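Local coordinates for protein acetaldehyde dehydrogenase (Acetylating) (Geobacillus thermoglucosidasius, PDB 5J78) that catalyses the NAD-dependent, CoA-acylating interconversion of acetaldehyde and acetyl-CoA, a step that probably feeds ethanol formation in this thermophile, at residues L30-E35 / M202-E207; E41-A46 / V131-G136; A252-A257 / E283-K288. All blocks are in the same frame, centred on the assembly; numbering follows the deposited sequence. Where two conformers were deposited one is given.

Interaction 1. Residues L30-E35 / M202-E207; sequences LQSIQE and MAATNE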
loop_
_atom_site.group_PDB
_atom_site.type_symbol
_atom_site.label_atom_id
_atom_site.label_comp_id
_atom_site.label_asym_id
_atom_site.label_seq_id
_atom_site.Cartn_x
_atom_site.Cartn_y
_atom_site.Cartn_z
ATOM N N LEU A 30 -5.409 5.526 -18.545
ATOM C CA LEU A 30 -6.566 6.309 -18.110
ATOM C C LEU A 30 -7.800 5.970 -18.935
ATOM O O LEU A 30 -8.932 5.907 -18.414
ATOM C CB LEU A 30 -6.281 7.805 -18.225
ATOM C CG LEU A 30 -5.076 8.354 -17.469
ATOM C CD1 LEU A 30 -5.010 9.870 -17.663
ATOM C CD2 LEU A 30 -5.111 7.978 -15.980
ATOM N N GLN A 31 -7.584 5.813 -20.235
ATOM C CA GLN A 31 -8.654 5.446 -21.158
ATOM C C GLN A 31 -9.184 4.058 -20.843
ATOM O O GLN A 31 -10.382 3.823 -20.924
ATOM C CB GLN A 31 -8.171 5.486 -22.609
ATOM C CG GLN A 31 -7.859 6.891 -23.115
ATOM C CD GLN A 31 -7.078 6.877 -24.416
ATOM O OE1 GLN A 31 -6.600 5.828 -24.852
ATOM N NE2 GLN A 31 -6.953 8.040 -25.049
ATOM N N SER A 32 -8.303 3.137 -20.468
ATOM C CA SER A 32 -8.774 1.807 -20.125
ATOM C C SER A 32 -9.588 1.849 -18.813
ATOM O O SER A 32 -10.593 1.149 -18.686
ATOM C CB SER A 32 -7.610 0.820 -20.039
ATOM O OG SER A 32 -6.799 1.024 -18.903
ATOM N N ILE A 33 -9.194 2.686 -17.857
ATOM C CA ILE A 33 -10.020 2.861 -16.656
ATOM C C ILE A 33 -11.402 3.410 -17.006
ATOM O O ILE A 33 -12.423 2.890 -16.542
ATOM C CB ILE A 33 -9.343 3.795 -15.613
ATOM C CG1 ILE A 33 -8.072 3.146 -15.068
ATOM C CG2 ILE A 33 -10.286 4.076 -14.421
ATOM C CD1 ILE A 33 -7.194 4.111 -14.248
ATOM N N GLN A 34 -11.430 4.468 -17.807
ATOM C CA GLN A 34 -12.681 5.046 -18.259
ATOM C C GLN A 34 -13.566 3.989 -18.916
ATOM O O GLN A 34 -14.769 3.910 -18.646
ATOM C CB GLN A 34 -12.413 6.183 -19.246
ATOM C CG GLN A 34 -13.640 6.975 -19.592
ATOM C CD GLN A 34 -14.185 7.693 -18.400
ATOM O OE1 GLN A 34 -13.670 8.735 -18.005
ATOM N NE2 GLN A 34 -15.223 7.132 -17.803
ATOM N N GLU A 35 -12.963 3.175 -19.778
ATOM C CA GLU A 35 -13.718 2.129 -20.467
ATOM C C GLU A 35 -14.380 1.169 -19.460
ATOM O O GLU A 35 -15.582 0.914 -19.549
ATOM C CB GLU A 35 -12.807 1.363 -21.417
ATOM C CG GLU A 35 -13.513 0.279 -22.243
ATOM C CD GLU A 35 -12.561 -0.530 -23.158
ATOM O OE1 GLU A 35 -11.475 -0.951 -22.720
ATOM O OE2 GLU A 35 -12.914 -0.746 -24.327
ATOM N N MET A 202 -2.820 -3.049 -16.431
ATOM C CA MET A 202 -2.878 -3.311 -14.997
ATOM C C MET A 202 -3.928 -2.423 -14.337
ATOM O O MET A 202 -4.737 -2.889 -13.539
ATOM C CB MET A 202 -1.512 -3.080 -14.344
ATOM C CG MET A 202 -0.503 -4.208 -14.531
ATOM S SD MET A 202 0.945 -4.033 -13.444
ATOM C CE MET A 202 0.175 -3.926 -11.813
ATOM N N ALA A 203 -3.906 -1.140 -14.675
ATOM C CA ALA A 203 -4.884 -0.191 -14.154
ATOM C C ALA A 203 -6.327 -0.645 -14.389
ATOM O O ALA A 203 -7.146 -0.551 -13.489
ATOM C CB ALA A 203 -4.646 1.173 -14.765
ATOM N N ALA A 204 -6.629 -1.165 -15.577
ATOM C CA ALA A 204 -7.992 -1.582 -15.894
ATOM C C ALA A 204 -8.400 -2.827 -15.104
ATOM O O ALA A 204 -9.520 -2.924 -14.619
ATOM C CB ALA A 204 -8.140 -1.849 -17.410
ATOM N N THR A 205 -7.492 -3.792 -15.014
ATOM C CA THR A 205 -7.742 -5.002 -14.230
ATOM C C THR A 205 -8.056 -4.634 -12.785
ATOM O O THR A 205 -9.011 -5.135 -12.182
ATOM C CB THR A 205 -6.545 -5.946 -14.257
ATOM O OG1 THR A 205 -6.185 -6.208 -15.617
ATOM C CG2 THR A 205 -6.891 -7.257 -13.556
ATOM N N ASN A 206 -7.249 -3.728 -12.257
ATOM C CA ASN A 206 -7.412 -3.232 -10.903
ATOM C C ASN A 206 -8.754 -2.506 -10.712
ATOM O O ASN A 206 -9.476 -2.723 -9.728
ATOM C CB ASN A 206 -6.244 -2.308 -10.569
ATOM C CG ASN A 206 -6.256 -1.844 -9.131
ATOM O OD1 ASN A 206 -5.987 -2.619 -8.205
ATOM N ND2 ASN A 206 -6.551 -0.569 -8.931
ATOM N N GLU A 207 -9.093 -1.655 -11.672
ATOM C CA GLU A 207 -10.339 -0.912 -11.616
ATOM C C GLU A 207 -11.502 -1.898 -11.614
ATOM O O GLU A 207 -12.420 -1.789 -10.821
ATOM C CB GLU A 207 -10.445 0.054 -12.812
ATOM C CG GLU A 207 -11.644 1.002 -12.765
ATOM C CD GLU A 207 -11.513 2.112 -11.711
ATOM O OE1 GLU A 207 -10.407 2.311 -11.167
ATOM O OE2 GLU A 207 -12.522 2.798 -11.435
#

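Interaction 2. Residues E41-A46 / V131-G136; sequences EEAKAA and VGIVAG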
loop_
_atom_site.group_PDB
_atom_site.type_symbol
_atom_site.label_atom_id
_atom_site.label_comp_id
_atom_site.label_asym_id
_atom_site.label_seq_id
_atom_site.Cartn_x
_atom_site.Cartn_y
_atom_site.Cartn_z
ATOM N N GLU A 41 -21.234 0.715 -15.685
ATOM C CA GLU A 41 -22.475 1.472 -15.536
ATOM C C GLU A 41 -23.502 0.979 -16.546
ATOM O O GLU A 41 -24.669 0.806 -16.218
ATOM C CB GLU A 41 -22.228 2.967 -15.670
ATOM C CG GLU A 41 -22.150 3.631 -14.311
ATOM C CD GLU A 41 -21.244 4.819 -14.302
ATOM O OE1 GLU A 41 -21.309 5.610 -15.269
ATOM O OE2 GLU A 41 -20.459 4.949 -13.335
ATOM N N GLU A 42 -23.061 0.694 -17.759
ATOM C CA GLU A 42 -23.956 0.107 -18.740
ATOM C C GLU A 42 -24.381 -1.300 -18.308
ATOM O O GLU A 42 -25.532 -1.690 -18.501
ATOM C CB GLU A 42 -23.288 0.081 -20.116
ATOM C CG GLU A 42 -23.139 1.474 -20.725
ATOM C CD GLU A 42 -21.896 1.616 -21.615
ATOM O OE1 GLU A 42 -21.364 0.583 -22.082
ATOM O OE2 GLU A 42 -21.446 2.763 -21.839
ATOM N N ALA A 43 -23.467 -2.036 -17.682
ATOM C CA ALA A 43 -23.777 -3.372 -17.182
ATOM C C ALA A 43 -24.805 -3.299 -16.039
ATOM O O ALA A 43 -25.674 -4.155 -15.907
ATOM C CB ALA A 43 -22.503 -4.079 -16.722
ATOM N N LYS A 44 -24.709 -2.261 -15.219
ATOM C CA LYS A 44 -25.676 -2.068 -14.143
ATOM C C LYS A 44 -27.091 -1.908 -14.693
ATOM O O LYS A 44 -28.020 -2.599 -14.257
ATOM C CB LYS A 44 -25.291 -0.861 -13.295
ATOM C CG LYS A 44 -26.135 -0.697 -12.003
ATOM C CD LYS A 44 -25.887 0.660 -11.350
ATOM C CE LYS A 44 -26.855 0.950 -10.192
ATOM N NZ LYS A 44 -26.859 -0.177 -9.215
ATOM N N ALA A 45 -27.253 -1.022 -15.668
ATOM C CA ALA A 45 -28.574 -0.775 -16.221
ATOM C C ALA A 45 -29.106 -2.007 -16.945
ATOM O O ALA A 45 -30.301 -2.300 -16.885
ATOM C CB ALA A 45 -28.549 0.445 -17.173
ATOM N N ALA A 46 -28.222 -2.735 -17.624
ATOM C CA ALA A 46 -28.636 -3.896 -18.402
ATOM C C ALA A 46 -29.139 -5.009 -17.486
ATOM O O ALA A 46 -30.164 -5.642 -17.750
ATOM C CB ALA A 46 -27.495 -4.394 -19.248
ATOM N N VAL A 131 -26.289 -12.216 -8.416
ATOM C CA VAL A 131 -25.231 -11.510 -7.712
ATOM C C VAL A 131 -25.033 -10.106 -8.237
ATOM O O VAL A 131 -24.502 -9.254 -7.522
ATOM C CB VAL A 131 -23.889 -12.241 -7.786
ATOM C CG1 VAL A 131 -23.974 -13.543 -7.025
ATOM C CG2 VAL A 131 -23.438 -12.464 -9.244
ATOM N N GLY A 132 -25.450 -9.876 -9.485
ATOM C CA GLY A 132 -25.403 -8.555 -10.085
ATOM C C GLY A 132 -24.470 -8.449 -11.288
ATOM O O GLY A 132 -24.847 -8.787 -12.422
ATOM N N ILE A 133 -23.272 -7.922 -11.058
ATOM C CA ILE A 133 -22.274 -7.770 -12.128
ATOM C C ILE A 133 -21.064 -8.621 -11.810
ATOM O O ILE A 133 -20.445 -8.462 -10.747
ATOM C CB ILE A 133 -21.809 -6.310 -12.297
ATOM C CG1 ILE A 133 -23.008 -5.402 -12.524
ATOM C CG2 ILE A 133 -20.783 -6.196 -13.457
ATOM C CD1 ILE A 133 -22.642 -3.928 -12.575
ATOM N N VAL A 134 -20.743 -9.518 -12.731
ATOM C CA VAL A 134 -19.586 -10.404 -12.608
ATOM C C VAL A 134 -18.423 -9.835 -13.400
ATOM O O VAL A 134 -18.601 -9.356 -14.531
ATOM C CB VAL A 134 -19.887 -11.839 -13.107
ATOM C CG1 VAL A 134 -18.642 -12.769 -12.927
ATOM C CG2 VAL A 134 -21.090 -12.413 -12.371
ATOM N N ALA A 135 -17.245 -9.855 -12.778
ATOM C CA ALA A 135 -15.988 -9.541 -13.442
ATOM C C ALA A 135 -15.313 -10.864 -13.838
ATOM O O ALA A 135 -14.946 -11.672 -12.990
ATOM C CB ALA A 135 -15.099 -8.721 -12.543
ATOM N N GLY A 136 -15.174 -11.092 -15.131
ATOM C CA GLY A 136 -14.660 -12.364 -15.636
ATOM C C GLY A 136 -13.238 -12.251 -16.159
ATOM O O GLY A 136 -13.016 -11.683 -17.230
#

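Interaction 3. Residues A252-A257 / E283-K288; sequences ANIAKA and ESIKEK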
loop_
_atom_site.group_PDB
_atom_site.type_symbol
_atom_site.label_atom_id
_atom_site.label_comp_id
_atom_site.label_asym_id
_atom_site.label_seq_id
_atom_site.Cartn_x
_atom_site.Cartn_y
_atom_site.Cartn_z
ATOM N N ALA A 252 -4.294 -52.233 -15.164
ATOM C CA ALA A 252 -4.868 -51.416 -16.248
ATOM C C ALA A 252 -4.921 -52.105 -17.603
ATOM O O ALA A 252 -3.985 -52.812 -17.981
ATOM C CB ALA A 252 -4.083 -50.128 -16.395
ATOM N N ASN A 253 -6.008 -51.869 -18.336
ATOM C CA ASN A 253 -6.021 -52.048 -19.794
ATOM C C ASN A 253 -5.029 -51.055 -20.439
ATOM O O ASN A 253 -5.374 -49.890 -20.653
ATOM C CB ASN A 253 -7.447 -51.836 -20.331
ATOM C CG ASN A 253 -7.575 -52.101 -21.839
ATOM O OD1 ASN A 253 -6.613 -51.972 -22.605
ATOM N ND2 ASN A 253 -8.789 -52.456 -22.268
ATOM N N ILE A 254 -3.811 -51.507 -20.735
ATOM C CA ILE A 254 -2.709 -50.595 -21.066
ATOM C C ILE A 254 -2.923 -49.840 -22.381
ATOM O O ILE A 254 -2.663 -48.637 -22.471
ATOM C CB ILE A 254 -1.366 -51.357 -21.120
ATOM C CG1 ILE A 254 -1.024 -51.871 -19.717
ATOM C CG2 ILE A 254 -0.230 -50.460 -21.661
ATOM C CD1 ILE A 254 0.150 -52.805 -19.651
ATOM N N ALA A 255 -3.421 -50.528 -23.395
ATOM C CA ALA A 255 -3.657 -49.886 -24.678
ATOM C C ALA A 255 -4.706 -48.769 -24.565
ATOM O O ALA A 255 -4.552 -47.680 -25.134
ATOM C CB ALA A 255 -4.090 -50.908 -25.688
ATOM N N LYS A 256 -5.780 -49.052 -23.841
ATOM C CA LYS A 256 -6.868 -48.087 -23.680
ATOM C C LYS A 256 -6.422 -46.893 -22.809
ATOM O O LYS A 256 -6.780 -45.734 -23.059
ATOM C CB LYS A 256 -8.083 -48.796 -23.077
ATOM C CG LYS A 256 -9.302 -47.930 -22.832
ATOM C CD LYS A 256 -9.930 -47.481 -24.133
ATOM C CE LYS A 256 -11.097 -46.542 -23.886
ATOM N NZ LYS A 256 -11.032 -45.364 -24.800
ATOM N N ALA A 257 -5.623 -47.193 -21.795
ATOM C CA ALA A 257 -5.137 -46.178 -20.878
ATOM C C ALA A 257 -4.238 -45.184 -21.605
ATOM O O ALA A 257 -4.411 -43.967 -21.486
ATOM C CB ALA A 257 -4.393 -46.826 -19.736
ATOM N N GLU A 283 6.201 -51.010 -12.068
ATOM C CA GLU A 283 7.368 -51.574 -12.710
ATOM C C GLU A 283 6.969 -52.801 -13.503
ATOM O O GLU A 283 7.417 -52.994 -14.626
ATOM C CB GLU A 283 8.429 -51.921 -11.676
ATOM C CG GLU A 283 9.826 -52.002 -12.262
ATOM C CD GLU A 283 10.865 -52.409 -11.238
ATOM O OE1 GLU A 283 10.494 -53.081 -10.251
ATOM O OE2 GLU A 283 12.050 -52.055 -11.420
ATOM N N SER A 284 6.068 -53.592 -12.939
ATOM C CA SER A 284 5.659 -54.835 -13.551
ATOM C C SER A 284 5.082 -54.690 -14.962
ATOM O O SER A 284 5.024 -55.678 -15.691
ATOM C CB SER A 284 4.631 -55.528 -12.659
ATOM O OG SER A 284 3.509 -54.701 -12.439
ATOM N N ILE A 285 4.650 -53.486 -15.346
ATOM C CA ILE A 285 4.077 -53.266 -16.683
ATOM C C ILE A 285 4.782 -52.124 -17.414
ATOM O O ILE A 285 4.319 -51.656 -18.449
ATOM C CB ILE A 285 2.567 -52.962 -16.628
ATOM C CG1 ILE A 285 2.286 -51.721 -15.757
ATOM C CG2 ILE A 285 1.802 -54.183 -16.123
ATOM C CD1 ILE A 285 0.983 -50.998 -16.098
ATOM N N LYS A 286 5.912 -51.696 -16.873
ATOM C CA LYS A 286 6.693 -50.620 -17.461
ATOM C C LYS A 286 6.969 -50.848 -18.961
ATOM O O LYS A 286 6.554 -50.045 -19.814
ATOM C CB LYS A 286 8.002 -50.485 -16.687
ATOM C CG LYS A 286 8.989 -49.476 -17.254
ATOM C CD LYS A 286 10.147 -50.167 -17.942
ATOM C CE LYS A 286 11.396 -49.277 -18.011
ATOM N NZ LYS A 286 11.306 -48.222 -19.056
ATOM N N GLU A 287 7.626 -51.958 -19.284
ATOM C CA GLU A 287 8.040 -52.219 -20.656
ATOM C C GLU A 287 6.848 -52.245 -21.618
ATOM O O GLU A 287 6.948 -51.724 -22.732
ATOM C CB GLU A 287 8.826 -53.540 -20.734
ATOM C CG GLU A 287 9.051 -54.038 -22.153
ATOM C CD GLU A 287 10.038 -55.206 -22.237
ATOM O OE1 GLU A 287 10.600 -55.621 -21.193
ATOM O OE2 GLU A 287 10.252 -55.702 -23.361
ATOM N N LYS A 288 5.724 -52.833 -21.204
ATOM C CA LYS A 288 4.526 -52.810 -22.051
ATOM C C LYS A 288 4.005 -51.379 -22.253
ATOM O O LYS A 288 3.541 -51.020 -23.339
ATOM C CB LYS A 288 3.399 -53.655 -21.464
ATOM C CG LYS A 288 3.638 -55.140 -21.389
ATOM C CD LYS A 288 2.287 -55.860 -21.375
ATOM C CE LYS A 288 2.396 -57.308 -20.931
ATOM N NZ LYS A 288 2.820 -57.388 -19.505
#

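Interaction 1. Residues L30-E35 / M202-E207
Ile33 drives both ends of its branched side chain against helix 202-210, where Ala203 and Glu207 receive it; Ala204 meets Ser32 beside them. This is a helix pair with near-parallel N-to-C directions, in which helix 28-51 packs on helix 202-210 beside the mixed sheet. The segments cross at -26° with axes 8.1 Å apart, a closeness made possible by the small residues in between: CA of Ile33 lies only 4.9 Å from CA of Ala204. With chi1 at -66°, CG1 of Ile33 lies beside the backbone N and CG2 opposite it, so CG1 carries CD1 to Ala203 CB at 3.9 Å while CG2 faces the acid. Glu207, bent at chi2, crosses Ile33 at about a right angle and presents the flat face of its carboxylate, so that Ile33 CG2 stands over Glu207 CD at 3.6 Å, with both oxygens only slightly farther off. The methyl covers the carboxylate from above and leaves OE2 available for its salt bridge with Arg37, one turn along from Ile33. Ala204 CB touches Ser32 OG at 3.5 Å. That hydroxyl is hydrogen-bonded to Thr201 OG1 and to the carbonyl of Asp29, and Thr201 OG1 also takes the N-H of Ala204, so polar links flank the apolar seam. Leu30 of the second subunit also packs on Ile33. Shortening Ile33 to an alanine would remove CG2 and CD1, which is likely to open a gap beside Ala203 and leave the carboxylate of Glu207 uncovered on that face, held mainly by Arg37. No hydrogen bond joins the two segments directly; methyl groups make the close packing, while partners beyond the segments satisfy the polar ends of Ser32 and Glu207.

Interaction 2. Residues E41-A46 / V131-G136
The flat group here is the peptide joining Ala43 to Lys44, and one of its faces is covered by the CD1 methyl of Ile133, almost straight above Lys44 N. The motif is a helix laid on a beta sheet, in what is probably the Rossmann-like cofactor domain of the aldehyde dehydrogenase family: helix 28-51 covers strand 124-138, which pairs in parallel with strands 160-165 and 216-219. A methyl accepts no hydrogen bond, so the contact is purely van der Waals, and the N-H, lying in the peptide plane, points past it. Beside the peptide, two CB atoms complete the seat: Ala43 CB lies 4.2 Å from Ile133 CD1, and Lys44 CB lies 4.1 Å from the same methyl. Alanine suits position 43, its single methyl filling the short distance between helix and sheet; it also reaches Ala160 on the next strand. Lys44 contributes only its backbone and the base of its side chain, which then leads away, brushing Leu213 on its way. Gly132, in the irregular part of the strand just before its regular run resumes at Ile133, has phi 116° and psi -100°, where a CB would collide with the carbonyl O of Val131. The next N-H, that of Ile133, is taken by the carboxylate of Asp215, fixing the backbone from which the isoleucine springs. Its chain runs out extended at chi2 (175°), which carries CD1 to within 3.7 Å of Lys44 N.

Interaction 3. Residues A252-A257 / E283-K288
Two helix beginnings meet here, with CA of Ile254 7.6 Å from CA of Lys288, so the backbones stay well apart and side chains fill the interval. Ile254 does most of the reaching. Its CG1 stands beside the backbone N (chi1 -66°) and chi2 is extended, which sends CD1 straight across to the other segment. There the methyl fits between two residues: Ile285 CB is 3.9 Å from Ile254 CD1, and Lys288 CB is 3.8 Å from it. The two isoleucines slide past each other in opposite directions, and CG2 and CD1 of Ile285 both approach the same methyl. Lys288 instead crosses Ile254 at about a right angle, laying the aliphatic part of its chain on the methyl, with CD 4.1 Å from Ile254 CD1, before its ammonium end turns away. A lysine suits this edge, since its carbons extend the greasy patch while the charge stays at the exposed surface. Ile285, the more deeply buried partner, occupies the N-cap position of helix 286-295 yet serves for packing. Helix 254-265 has a more usual N-cap, Asn253, whose OD1 accepts the N-H of Lys256 at 3.3 Å from OD1 to N. The bond is fairly straight at the hydrogen (164°), although the donor sits well above the plane of the amide carbonyl. Ser284 OG is hydrogen-bonded to Glu250. Helix 254-265 joins the adjacent parallel strands 244-248 and 276-282 in a beta-alpha-beta crossover, and helix 286-295 follows the second strand after a short turn; Ile254 continues the interface onto Val289 and Glu292, so the two helices lie packed together beside the seven-stranded parallel sheet, probably that of the family's catalytic domain.

In the fold
From the N terminus, helix 28-51 supplies the first side of two contacts. Interaction 1 ties its early turns to helix 202-210, closing a loop of 166 residues; interaction 2, nested inside that loop and itself spanning 84 residues, joins a later part of the same helix to strand 124-138. Their centres are about 16 Å apart, and together they fasten the N-terminal helix to the mixed sheet and one of its helices. Interaction 3 comes afterwards in series, closing a short loop of 25 residues between helices 254-265 and 286-295 beside the parallel sheet. It lies on the opposite side of the chain's centre, with its centre about 53 Å from that of interaction 1.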